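Local coordinates for protein CD180 antigen (Mus musculus, PDB 3T6Q) that may cooperate with MD-1 and TLR4 in the B-cell innate response to bacterial lipopolysaccharide, leading to NF-kappa-B activation, at residues A[443-448]-A[470-475]; A[449-454]-A[476-481]. All blocks are in the same frame, centred on the assembly; numbering follows the deposited sequence. Where two conformers were deposited one is given.

Interaction 1. Residues A[443-448]-A[470-475]; sequences QLFDGL and NSLQTL
Residues 443-448 and 470-475 come closest at Leu-444 and Ser-471, whose CA atoms lie 5.6 Å apart. The first segment makes two overlapping beta turns, type I from Gln-443 to Asp-446 and type II from Phe-445 to Leu-448. Across from them, 471-473 have helical backbone angles, begun by an Asx turn in which Asn-470 OD1 accepts from Leu-472 N at 2.8 Å. Two waters join the backbones. One accepts from Phe-445 N and Thr-474 OG1 and donates to Ser-471 O at 2.6 Å. The other donates to Phe-445 O and Thr-474 O and accepts from Leu-448 N. Phe-445 turns its ring edge to Ser-471, with CE2 3.2 Å from OG near the ring plane. That hydroxyl is hydrogen-bonded to Ile-439 O. Leu-475 puts CD2 against Phe-445 CB and, at 3.7 Å, against Leu-448 CB. With Leu-475 CG anti to the carbonyl carbon (chi1 -58°) and chi2 at 171°, this methyl turns toward Leu-448. The side chains of Asp-446 and Thr-474 cross at about a right angle, with Asp-446 OD1 3.3 Å from Thr-474 CG2. Corresponding loops of successive repeats stacked in this way, leucines and a phenylalanine inward, are characteristic of the convex side of a leucine-rich-repeat solenoid.

Interaction 2. Residues A[449-454]-A[476-481]; sequences PALQHL and GRLEIL. With NAG (2-acetamido-2-deoxy-beta-D-glucopyranose), chain F.
Two neighbouring coils of the leucine-rich-repeat solenoid meet here, at the start of their parallel strands on the concave side. His-453 pairs with Ile-480 and Leu-454 with Leu-481. Gln-452 O takes two backbone donors. Ile-480 N reaches it at 2.9 Å, nearly in line with the carbonyl. Glu-479 N reaches it at 2.8 Å but is tilted 33° from the carbonyl plane. One step on, Leu-454 N gives a fairly straight bond to Ile-480 O, 2.9 Å long. Before the strands a water donates to Leu-451 O and accepts from Arg-477 N. On the concave face, Ile-480 lays its methyl CG2 over one face of the His-453 ring. This CH-pi contact is 3.9 Å from CG2 to the ring centroid, and the methyl sits nearer the ring's edge than its centre. With CG anti to the backbone N (chi1 -176°), the His-453 ring extends toward the sugar, CE1 lying 3.3 Å from NAG O6. That sugar belongs to a glycan carried by the protein itself. On the side of Leu-454 and Leu-481, in the interior, Leu-478 CD1 lies 3.9 Å from Leu-454 CB and 4.2 Å from Leu-451 CD2. Leu-451 and Leu-478 run side by side, pointing the same way. The chemistry is divided: backbone hydrogen bonds join the two repeats, leucines pack in the interior, and the imidazole meets a methyl and a sugar at the concave surface.

In the fold
Interaction 1 pairs the end of repeat 15 with the end of repeat 16; interaction 2 pairs the start of repeat 16 with the start of repeat 17. Their centres are about 10 Å apart. Along the chain their segments alternate: 443-448 runs straight into 449-454, and 470-475 into 476-481. In both places the chain leaves interaction 1 and enters the strand of the next repeat, 453-455 or 480-482. The leucine core lies between them. Leu-454 CD2 is 3.6 Å from both Leu-475 CD1 and Leu-472 CD2, and Leu-472 CD1 also packs on Leu-481 CD2. Convex turns and concave strands thus share one interior. Repeating such stacking builds the curved extracellular domain of this member of the Toll-like receptor family.

Interaction 1. Residues A[443-448]-A[470-475]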
# COMPACT_ATOMS: atom_id res chain seq x y z
N GLN A 443 -47.65 -44.44 11.61
CA GLN A 443 -48.43 -43.18 11.76
C GLN A 443 -47.55 -41.92 11.75
O GLN A 443 -48.05 -40.79 11.69
CB GLN A 443 -49.23 -43.21 13.08
CG GLN A 443 -50.19 -44.41 13.23
CD GLN A 443 -49.59 -45.65 13.92
OE1 GLN A 443 -50.32 -46.57 14.28
NE2 GLN A 443 -48.26 -45.69 14.09
N LEU A 444 -46.24 -42.10 11.80
CA LEU A 444 -45.34 -40.93 12.01
C LEU A 444 -45.57 -39.80 11.02
O LEU A 444 -45.61 -38.61 11.41
CB LEU A 444 -43.86 -41.36 12.07
CG LEU A 444 -42.80 -40.24 12.16
CD1 LEU A 444 -42.99 -39.57 13.50
CD2 LEU A 444 -41.41 -40.85 12.02
N PHE A 445 -45.78 -40.17 9.75
CA PHE A 445 -45.92 -39.20 8.66
C PHE A 445 -47.31 -39.02 8.11
O PHE A 445 -47.47 -38.47 7.01
CB PHE A 445 -44.92 -39.47 7.52
CG PHE A 445 -43.47 -39.30 7.96
CD1 PHE A 445 -43.04 -38.10 8.55
CD2 PHE A 445 -42.57 -40.33 7.83
CE1 PHE A 445 -41.72 -37.96 8.97
CE2 PHE A 445 -41.24 -40.19 8.21
CZ PHE A 445 -40.82 -39.02 8.81
N ASP A 446 -48.31 -39.44 8.87
CA ASP A 446 -49.69 -39.18 8.47
C ASP A 446 -49.95 -37.69 8.34
O ASP A 446 -49.48 -36.88 9.16
CB ASP A 446 -50.68 -39.74 9.50
CG ASP A 446 -50.81 -41.27 9.46
OD1 ASP A 446 -50.46 -41.90 8.46
OD2 ASP A 446 -51.28 -41.84 10.46
N GLY A 447 -50.73 -37.32 7.33
CA GLY A 447 -51.16 -35.94 7.18
C GLY A 447 -50.23 -35.11 6.32
O GLY A 447 -50.33 -33.89 6.31
N LEU A 448 -49.36 -35.77 5.54
CA LEU A 448 -48.45 -35.09 4.61
C LEU A 448 -48.71 -35.48 3.14
O LEU A 448 -47.81 -35.96 2.46
CB LEU A 448 -46.99 -35.39 4.98
CG LEU A 448 -46.68 -34.92 6.41
CD1 LEU A 448 -45.28 -35.44 6.77
CD2 LEU A 448 -46.78 -33.41 6.48
N ASN A 470 -43.66 -49.33 7.17
CA ASN A 470 -42.75 -48.32 7.69
C ASN A 470 -43.47 -46.95 7.63
O ASN A 470 -44.57 -46.84 7.06
CB ASN A 470 -41.45 -48.37 6.89
CG ASN A 470 -41.66 -48.09 5.40
OD1 ASN A 470 -42.06 -46.97 5.02
ND2 ASN A 470 -41.40 -49.10 4.55
N SER A 471 -42.88 -45.91 8.23
CA SER A 471 -43.53 -44.57 8.19
C SER A 471 -43.70 -43.95 6.79
O SER A 471 -44.54 -43.08 6.61
CB SER A 471 -42.75 -43.58 9.04
OG SER A 471 -41.50 -43.35 8.41
N LEU A 472 -42.88 -44.40 5.82
CA LEU A 472 -42.81 -43.74 4.50
C LEU A 472 -43.96 -44.06 3.58
O LEU A 472 -44.23 -43.30 2.65
CB LEU A 472 -41.48 -44.06 3.78
CG LEU A 472 -40.19 -43.84 4.57
CD1 LEU A 472 -39.04 -44.48 3.78
CD2 LEU A 472 -39.92 -42.35 4.80
N GLN A 473 -44.64 -45.17 3.81
CA GLN A 473 -45.63 -45.67 2.85
C GLN A 473 -46.88 -44.74 2.71
O GLN A 473 -47.66 -44.91 1.78
CB GLN A 473 -46.01 -47.13 3.15
CG GLN A 473 -44.86 -48.16 3.12
CD GLN A 473 -44.65 -48.83 1.75
OE1 GLN A 473 -44.48 -48.15 0.75
NE2 GLN A 473 -44.61 -50.17 1.73
N THR A 474 -47.04 -43.76 3.61
CA THR A 474 -48.10 -42.74 3.47
C THR A 474 -47.73 -41.53 2.58
O THR A 474 -48.57 -40.65 2.39
CB THR A 474 -48.58 -42.18 4.85
OG1 THR A 474 -47.49 -41.52 5.54
CG2 THR A 474 -49.19 -43.28 5.72
N LEU A 475 -46.50 -41.48 2.07
CA LEU A 475 -46.02 -40.27 1.36
C LEU A 475 -46.16 -40.42 -0.17
O LEU A 475 -45.18 -40.47 -0.91
CB LEU A 475 -44.56 -39.93 1.81
CG LEU A 475 -44.46 -39.71 3.34
CD1 LEU A 475 -43.00 -39.61 3.75
CD2 LEU A 475 -45.24 -38.47 3.79
O HOH W 1 -46.47 -42.45 8.25
O HOH W 2 -49.00 -38.58 4.78

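Interaction 2. Residues A[449-454]-A[476-481]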
# COMPACT_ATOMS: atom_id res chain seq x y z
N PRO A 449 -49.95 -35.26 2.65
CA PRO A 449 -50.25 -35.68 1.26
C PRO A 449 -49.48 -34.95 0.16
O PRO A 449 -49.33 -35.49 -0.94
CB PRO A 449 -51.78 -35.40 1.14
CG PRO A 449 -52.02 -34.26 2.12
CD PRO A 449 -51.11 -34.62 3.29
N ALA A 450 -49.01 -33.73 0.42
CA ALA A 450 -48.27 -32.95 -0.60
C ALA A 450 -46.76 -33.08 -0.51
O ALA A 450 -46.05 -32.52 -1.33
CB ALA A 450 -48.65 -31.46 -0.51
N LEU A 451 -46.27 -33.81 0.50
CA LEU A 451 -44.81 -33.88 0.73
C LEU A 451 -44.04 -34.41 -0.48
O LEU A 451 -44.30 -35.53 -0.95
CB LEU A 451 -44.46 -34.73 1.97
CG LEU A 451 -43.03 -34.42 2.47
CD1 LEU A 451 -42.97 -32.99 3.07
CD2 LEU A 451 -42.55 -35.45 3.51
N GLN A 452 -43.07 -33.61 -0.94
CA GLN A 452 -42.23 -33.92 -2.11
C GLN A 452 -40.79 -34.31 -1.76
O GLN A 452 -40.14 -35.01 -2.53
CB GLN A 452 -42.13 -32.71 -3.04
CG GLN A 452 -43.45 -32.30 -3.70
CD GLN A 452 -43.25 -31.06 -4.54
OE1 GLN A 452 -42.12 -30.65 -4.82
NE2 GLN A 452 -44.34 -30.42 -4.91
N HIS A 453 -40.32 -33.85 -0.60
CA HIS A 453 -38.88 -33.87 -0.30
C HIS A 453 -38.73 -34.17 1.18
O HIS A 453 -39.21 -33.41 2.04
CB HIS A 453 -38.26 -32.52 -0.70
CG HIS A 453 -36.77 -32.41 -0.56
ND1 HIS A 453 -36.07 -31.40 -1.13
CD2 HIS A 453 -35.86 -33.14 0.20
CE1 HIS A 453 -34.77 -31.50 -0.80
NE2 HIS A 453 -34.64 -32.56 0.03
N LEU A 454 -38.09 -35.31 1.50
CA LEU A 454 -37.95 -35.70 2.90
C LEU A 454 -36.51 -36.08 3.16
O LEU A 454 -35.98 -37.00 2.49
CB LEU A 454 -38.84 -36.89 3.24
CG LEU A 454 -38.78 -37.51 4.64
CD1 LEU A 454 -39.23 -36.47 5.67
CD2 LEU A 454 -39.65 -38.76 4.69
N GLY A 476 -47.40 -40.51 -0.65
CA GLY A 476 -47.66 -40.76 -2.08
C GLY A 476 -47.07 -39.76 -3.06
O GLY A 476 -46.80 -40.13 -4.20
N ARG A 477 -46.87 -38.49 -2.66
CA ARG A 477 -46.26 -37.52 -3.61
C ARG A 477 -44.74 -37.38 -3.51
O ARG A 477 -44.11 -36.51 -4.16
CB ARG A 477 -46.95 -36.15 -3.52
CG ARG A 477 -48.47 -36.25 -3.60
CD ARG A 477 -49.12 -35.18 -4.45
NE ARG A 477 -49.64 -35.83 -5.66
CZ ARG A 477 -50.05 -35.22 -6.76
NH1 ARG A 477 -50.02 -33.89 -6.85
NH2 ARG A 477 -50.49 -35.94 -7.78
N LEU A 478 -44.13 -38.21 -2.67
CA LEU A 478 -42.70 -38.06 -2.42
C LEU A 478 -41.85 -38.22 -3.67
O LEU A 478 -41.97 -39.22 -4.39
CB LEU A 478 -42.25 -39.05 -1.34
CG LEU A 478 -40.88 -38.72 -0.73
CD1 LEU A 478 -41.10 -37.46 0.14
CD2 LEU A 478 -40.51 -39.90 0.17
N GLU A 479 -40.96 -37.26 -3.90
CA GLU A 479 -40.03 -37.31 -5.02
C GLU A 479 -38.61 -37.53 -4.59
O GLU A 479 -37.87 -38.24 -5.28
CB GLU A 479 -40.11 -36.03 -5.87
CG GLU A 479 -41.37 -36.01 -6.72
CD GLU A 479 -41.52 -34.71 -7.48
OE1 GLU A 479 -40.51 -34.15 -7.97
OE2 GLU A 479 -42.66 -34.24 -7.58
N ILE A 480 -38.22 -36.89 -3.49
CA ILE A 480 -36.82 -36.90 -3.04
C ILE A 480 -36.80 -37.51 -1.63
O ILE A 480 -37.53 -37.05 -0.74
CB ILE A 480 -36.23 -35.47 -3.00
CG1 ILE A 480 -36.25 -34.83 -4.38
CG2 ILE A 480 -34.82 -35.48 -2.40
CD1 ILE A 480 -36.04 -33.32 -4.37
N LEU A 481 -36.00 -38.55 -1.47
CA LEU A 481 -35.86 -39.29 -0.22
C LEU A 481 -34.37 -39.46 0.05
O LEU A 481 -33.62 -40.03 -0.78
CB LEU A 481 -36.57 -40.65 -0.31
CG LEU A 481 -36.48 -41.63 0.88
CD1 LEU A 481 -37.02 -40.95 2.16
CD2 LEU A 481 -37.27 -42.91 0.53
C1 NAG F . -32.68 -29.32 5.37
C2 NAG F . -31.50 -28.34 5.31
C3 NAG F . -31.92 -27.15 4.41
C4 NAG F . -32.42 -27.60 3.02
C5 NAG F . -33.48 -28.70 3.17
C6 NAG F . -33.89 -29.32 1.83
C7 NAG F . -29.96 -28.03 7.22
C8 NAG F . -29.75 -27.51 8.63
N2 NAG F . -31.16 -27.88 6.68
O3 NAG F . -30.79 -26.28 4.24
O4 NAG F . -33.12 -26.52 2.38
O5 NAG F . -33.03 -29.74 4.03
O6 NAG F . -32.74 -29.80 1.15
O7 NAG F . -29.03 -28.57 6.61
O HOH W 3 -46.31 -37.21 -0.05